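Long-range contact in alpha-1,2-mannosyltransferase (Ktr4), putative (Neosartorya fumigata, PDB 7BOP), which is a putative fungal alpha-1,2-mannosyltransferase with the GT-A glycosyltransferase fold: residues E44-Y57 and V203-N215. Residues are numbered along the deposited sequence; the frame is centred on the assembly and turned at random.
Sequences EPEGHLWRADDNDY and VDYDVFRFMEDRN. With NA (sodium ion), chain I.
Trp50 lays its indole on Arg209, a worked example of how an irregular surface loop of a GT-A fold seats on a short capped helix, 207-213. The guanidinium of Arg209 lies flat on one face, a cation-pi stack with CZ 3.6 Å from the six-membered ring centroid of Trp50; a bend at chi3 (69°) turns it over the ring, and NH1 also reaches Ala65 O. On the opposite face His48, of the same loop, closes the slot edge first, its NE2 over the ring. Trp50 NE1 donates to the syn lone pair of Asp213 OD2 at 2.7 Å, fixing the indole's rotation.

The Pro45 ring is the bump that fills the corner between Tyr205 and Phe210: CG meets Phe210 CE1 at 3.4 Å, while CD lies against the phenol end of Tyr205, whose hydroxyl bonds Asp338. Leu49 fills the same corner beside Pro45, its CD2 between the two rings. Asp206, the N-cap, accepts from Arg209 N at OD1, while OD2 takes Tyr57 OH on its anti lone pair and also Tyr100 OH. Beyond the helix, Arg214 reaches the hollow of the loop bend: NH2 donates to Glu46 O and, at 177°, to His48 O, 2.9 Å away.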
# COMPACT_ATOMS: atom_id res chain seq x y z
N GLU A 44 -19.95 4.47 -7.69
CA GLU A 44 -18.77 4.45 -8.55
C GLU A 44 -18.25 5.85 -8.74
O GLU A 44 -18.98 6.81 -8.57
CB GLU A 44 -19.13 3.86 -9.92
CG GLU A 44 -19.55 2.42 -9.81
CD GLU A 44 -20.04 1.84 -11.12
OE1 GLU A 44 -20.74 2.54 -11.88
OE2 GLU A 44 -19.73 0.66 -11.38
N PRO A 45 -16.97 5.98 -9.12
CA PRO A 45 -16.47 7.32 -9.44
C PRO A 45 -17.16 7.91 -10.67
O PRO A 45 -17.80 7.19 -11.44
CB PRO A 45 -14.98 7.10 -9.70
CG PRO A 45 -14.79 5.63 -9.87
CD PRO A 45 -15.92 4.95 -9.17
N GLU A 46 -17.02 9.22 -10.85
CA GLU A 46 -17.63 9.91 -11.98
C GLU A 46 -16.77 9.76 -13.22
O GLU A 46 -15.61 9.35 -13.13
CB GLU A 46 -17.85 11.39 -11.65
CG GLU A 46 -18.78 11.62 -10.48
CD GLU A 46 -19.37 13.03 -10.43
OE1 GLU A 46 -18.76 13.97 -10.99
OE2 GLU A 46 -20.45 13.19 -9.82
N GLY A 47 -17.34 10.11 -14.36
CA GLY A 47 -16.64 10.06 -15.64
C GLY A 47 -16.81 8.72 -16.33
O GLY A 47 -17.58 7.85 -15.87
N HIS A 48 -16.10 8.54 -17.43
CA HIS A 48 -16.20 7.33 -18.22
C HIS A 48 -15.54 6.15 -17.48
O HIS A 48 -14.44 6.30 -16.92
CB HIS A 48 -15.56 7.53 -19.60
CG HIS A 48 -15.54 6.28 -20.42
ND1 HIS A 48 -16.67 5.76 -21.01
CD2 HIS A 48 -14.53 5.43 -20.71
CE1 HIS A 48 -16.35 4.65 -21.65
NE2 HIS A 48 -15.06 4.43 -21.49
N LEU A 49 -16.23 5.01 -17.45
CA LEU A 49 -15.70 3.80 -16.84
C LEU A 49 -15.71 2.68 -17.88
O LEU A 49 -16.66 2.56 -18.65
CB LEU A 49 -16.54 3.40 -15.63
CG LEU A 49 -16.60 4.43 -14.48
CD1 LEU A 49 -17.61 4.02 -13.42
CD2 LEU A 49 -15.22 4.64 -13.88
N TRP A 50 -14.65 1.89 -17.89
CA TRP A 50 -14.53 0.76 -18.81
C TRP A 50 -15.20 -0.46 -18.19
O TRP A 50 -14.78 -0.92 -17.12
CB TRP A 50 -13.06 0.50 -19.12
CG TRP A 50 -12.47 1.62 -19.89
CD1 TRP A 50 -11.83 2.72 -19.40
CD2 TRP A 50 -12.51 1.78 -21.31
NE1 TRP A 50 -11.44 3.54 -20.43
CE2 TRP A 50 -11.85 2.99 -21.61
CE3 TRP A 50 -13.03 1.00 -22.35
CZ2 TRP A 50 -11.71 3.46 -22.93
CZ3 TRP A 50 -12.89 1.46 -23.67
CH2 TRP A 50 -12.23 2.68 -23.94
N ARG A 51 -16.24 -0.97 -18.86
CA ARG A 51 -17.05 -2.11 -18.40
C ARG A 51 -16.67 -3.42 -19.08
O ARG A 51 -16.30 -3.42 -20.25
CB ARG A 51 -18.53 -1.87 -18.71
CG ARG A 51 -19.10 -0.54 -18.27
CD ARG A 51 -19.17 -0.47 -16.77
NE ARG A 51 -19.83 0.74 -16.29
CZ ARG A 51 -19.98 1.04 -15.01
NH1 ARG A 51 -19.51 0.21 -14.07
NH2 ARG A 51 -20.60 2.16 -14.65
N ALA A 52 -16.81 -4.52 -18.35
CA ALA A 52 -16.54 -5.85 -18.90
C ALA A 52 -17.59 -6.28 -19.92
O ALA A 52 -17.27 -7.02 -20.86
CB ALA A 52 -16.45 -6.88 -17.79
N ASP A 53 -18.83 -5.84 -19.74
CA ASP A 53 -19.95 -6.31 -20.57
C ASP A 53 -19.99 -5.72 -21.98
O ASP A 53 -20.66 -6.27 -22.83
CB ASP A 53 -21.30 -6.12 -19.87
CG ASP A 53 -21.48 -4.74 -19.30
OD1 ASP A 53 -20.91 -4.47 -18.22
OD2 ASP A 53 -22.18 -3.91 -19.93
N ASP A 54 -19.28 -4.62 -22.25
CA ASP A 54 -19.20 -4.10 -23.63
C ASP A 54 -17.77 -3.89 -24.13
O ASP A 54 -17.53 -3.07 -25.02
CB ASP A 54 -20.08 -2.85 -23.79
CG ASP A 54 -19.66 -1.72 -22.88
OD1 ASP A 54 -18.68 -1.90 -22.13
OD2 ASP A 54 -20.32 -0.66 -22.93
N ASN A 55 -16.84 -4.64 -23.57
CA ASN A 55 -15.46 -4.71 -24.07
C ASN A 55 -14.99 -6.14 -24.13
O ASN A 55 -15.55 -7.02 -23.48
CB ASN A 55 -14.52 -3.92 -23.15
CG ASN A 55 -14.64 -2.43 -23.35
OD1 ASN A 55 -14.12 -1.89 -24.32
ND2 ASN A 55 -15.34 -1.76 -22.44
N ASP A 56 -13.93 -6.34 -24.91
CA ASP A 56 -13.23 -7.61 -24.96
C ASP A 56 -12.24 -7.70 -23.79
O ASP A 56 -11.15 -7.18 -23.87
CB ASP A 56 -12.49 -7.73 -26.30
CG ASP A 56 -11.71 -9.01 -26.43
OD1 ASP A 56 -11.83 -9.91 -25.56
OD2 ASP A 56 -10.96 -9.11 -27.43
N TYR A 57 -12.64 -8.38 -22.73
CA TYR A 57 -11.76 -8.69 -21.61
C TYR A 57 -11.55 -10.21 -21.48
O TYR A 57 -11.22 -10.70 -20.41
CB TYR A 57 -12.31 -8.09 -20.30
CG TYR A 57 -11.99 -6.62 -20.11
CD1 TYR A 57 -10.73 -6.20 -19.69
CD2 TYR A 57 -12.96 -5.65 -20.31
CE1 TYR A 57 -10.44 -4.85 -19.50
CE2 TYR A 57 -12.69 -4.29 -20.12
CZ TYR A 57 -11.43 -3.90 -19.70
OH TYR A 57 -11.18 -2.57 -19.51
N VAL A 203 -16.78 -4.91 -7.99
CA VAL A 203 -16.32 -3.70 -8.65
C VAL A 203 -16.51 -3.95 -10.15
O VAL A 203 -15.96 -4.92 -10.69
CB VAL A 203 -14.86 -3.41 -8.27
CG1 VAL A 203 -14.31 -2.21 -9.05
CG2 VAL A 203 -14.77 -3.14 -6.78
N ASP A 204 -17.28 -3.08 -10.80
CA ASP A 204 -17.74 -3.31 -12.17
C ASP A 204 -17.12 -2.39 -13.21
O ASP A 204 -17.70 -2.19 -14.27
CB ASP A 204 -19.28 -3.21 -12.18
CG ASP A 204 -19.93 -4.35 -11.43
OD1 ASP A 204 -19.47 -5.49 -11.58
OD2 ASP A 204 -20.88 -4.10 -10.67
N TYR A 205 -15.95 -1.83 -12.90
CA TYR A 205 -15.17 -1.07 -13.86
C TYR A 205 -13.70 -1.45 -13.75
O TYR A 205 -13.25 -1.97 -12.72
CB TYR A 205 -15.38 0.44 -13.67
CG TYR A 205 -14.92 0.97 -12.32
CD1 TYR A 205 -15.76 0.89 -11.20
CD2 TYR A 205 -13.65 1.52 -12.15
CE1 TYR A 205 -15.35 1.36 -9.94
CE2 TYR A 205 -13.22 1.98 -10.91
CZ TYR A 205 -14.08 1.90 -9.80
OH TYR A 205 -13.64 2.37 -8.57
N ASP A 206 -12.96 -1.19 -14.83
CA ASP A 206 -11.55 -1.49 -14.89
C ASP A 206 -10.78 -0.43 -14.08
O ASP A 206 -10.61 0.70 -14.53
CB ASP A 206 -11.10 -1.51 -16.36
CG ASP A 206 -9.65 -1.89 -16.54
OD1 ASP A 206 -8.86 -1.75 -15.57
OD2 ASP A 206 -9.29 -2.32 -17.67
N VAL A 207 -10.32 -0.81 -12.89
CA VAL A 207 -9.68 0.15 -11.98
C VAL A 207 -8.37 0.67 -12.54
O VAL A 207 -8.00 1.81 -12.29
CB VAL A 207 -9.44 -0.42 -10.55
CG1 VAL A 207 -10.76 -0.88 -9.93
CG2 VAL A 207 -8.41 -1.53 -10.55
N PHE A 208 -7.69 -0.15 -13.33
CA PHE A 208 -6.43 0.28 -13.93
C PHE A 208 -6.63 1.37 -14.96
O PHE A 208 -5.91 2.38 -14.96
CB PHE A 208 -5.68 -0.91 -14.55
CG PHE A 208 -5.11 -1.87 -13.55
CD1 PHE A 208 -4.23 -1.44 -12.55
CD2 PHE A 208 -5.40 -3.23 -13.64
CE1 PHE A 208 -3.67 -2.34 -11.66
CE2 PHE A 208 -4.84 -4.14 -12.74
CZ PHE A 208 -3.97 -3.69 -11.75
N ARG A 209 -7.62 1.20 -15.83
CA ARG A 209 -7.92 2.23 -16.83
C ARG A 209 -8.64 3.43 -16.22
O ARG A 209 -8.52 4.53 -16.74
CB ARG A 209 -8.70 1.63 -17.99
CG ARG A 209 -7.87 0.59 -18.72
CD ARG A 209 -8.50 0.16 -20.03
NE ARG A 209 -8.46 1.23 -21.04
CZ ARG A 209 -8.94 1.12 -22.28
NH1 ARG A 209 -9.51 -0.00 -22.71
NH2 ARG A 209 -8.85 2.16 -23.11
N PHE A 210 -9.34 3.22 -15.11
CA PHE A 210 -9.81 4.35 -14.30
C PHE A 210 -8.62 5.24 -13.91
O PHE A 210 -8.66 6.45 -14.13
CB PHE A 210 -10.60 3.86 -13.07
CG PHE A 210 -10.77 4.91 -12.01
CD1 PHE A 210 -11.76 5.88 -12.13
CD2 PHE A 210 -9.93 4.95 -10.90
CE1 PHE A 210 -11.92 6.87 -11.16
CE2 PHE A 210 -10.09 5.92 -9.92
CZ PHE A 210 -11.08 6.89 -10.05
N MET A 211 -7.56 4.62 -13.40
CA MET A 211 -6.32 5.33 -13.02
C MET A 211 -5.69 6.01 -14.24
O MET A 211 -5.34 7.19 -14.20
CB MET A 211 -5.27 4.39 -12.42
CG MET A 211 -5.68 3.64 -11.15
SD MET A 211 -5.61 4.64 -9.68
CE MET A 211 -3.85 4.90 -9.48
N GLU A 212 -5.52 5.24 -15.31
CA GLU A 212 -4.85 5.73 -16.50
C GLU A 212 -5.55 6.90 -17.17
O GLU A 212 -4.90 7.88 -17.52
CB GLU A 212 -4.63 4.59 -17.50
CG GLU A 212 -3.81 5.02 -18.70
CD GLU A 212 -3.29 3.85 -19.50
OE1 GLU A 212 -2.13 3.93 -19.96
OE2 GLU A 212 -4.03 2.87 -19.68
N ASP A 213 -6.87 6.80 -17.33
CA ASP A 213 -7.64 7.86 -18.00
C ASP A 213 -7.63 9.16 -17.22
O ASP A 213 -7.81 10.21 -17.82
CB ASP A 213 -9.10 7.44 -18.20
CG ASP A 213 -9.25 6.30 -19.20
OD1 ASP A 213 -8.27 6.00 -19.89
OD2 ASP A 213 -10.35 5.72 -19.25
N ARG A 214 -7.44 9.08 -15.90
CA ARG A 214 -7.37 10.29 -15.06
C ARG A 214 -5.94 10.68 -14.63
O ARG A 214 -5.77 11.57 -13.80
CB ARG A 214 -8.27 10.07 -13.83
CG ARG A 214 -9.73 10.05 -14.18
CD ARG A 214 -10.56 9.31 -13.15
NE ARG A 214 -11.93 9.13 -13.61
CZ ARG A 214 -12.31 8.23 -14.53
NH1 ARG A 214 -11.44 7.40 -15.09
NH2 ARG A 214 -13.60 8.16 -14.88
N ASN A 215 -4.94 10.02 -15.21
CA ASN A 215 -3.53 10.21 -14.87
C ASN A 215 -3.25 10.11 -13.37
O ASN A 215 -2.46 10.88 -12.80
CB ASN A 215 -3.02 11.53 -15.46
CG ASN A 215 -3.11 11.55 -16.97
OD1 ASN A 215 -2.51 10.71 -17.63
ND2 ASN A 215 -3.85 12.49 -17.52
NA NA I . -16.86 -8.53 -22.47
O HOH W 1 -18.52 -0.88 -9.53
O HOH W 2 -13.56 10.60 -11.71
O HOH W 3 -11.89 5.10 -16.88
O HOH W 4 -12.60 2.51 -15.94
O HOH W 5 -17.99 -4.48 -15.73
O HOH W 6 -15.02 -9.94 -21.97
O HOH W 7 -18.55 -9.87 -21.68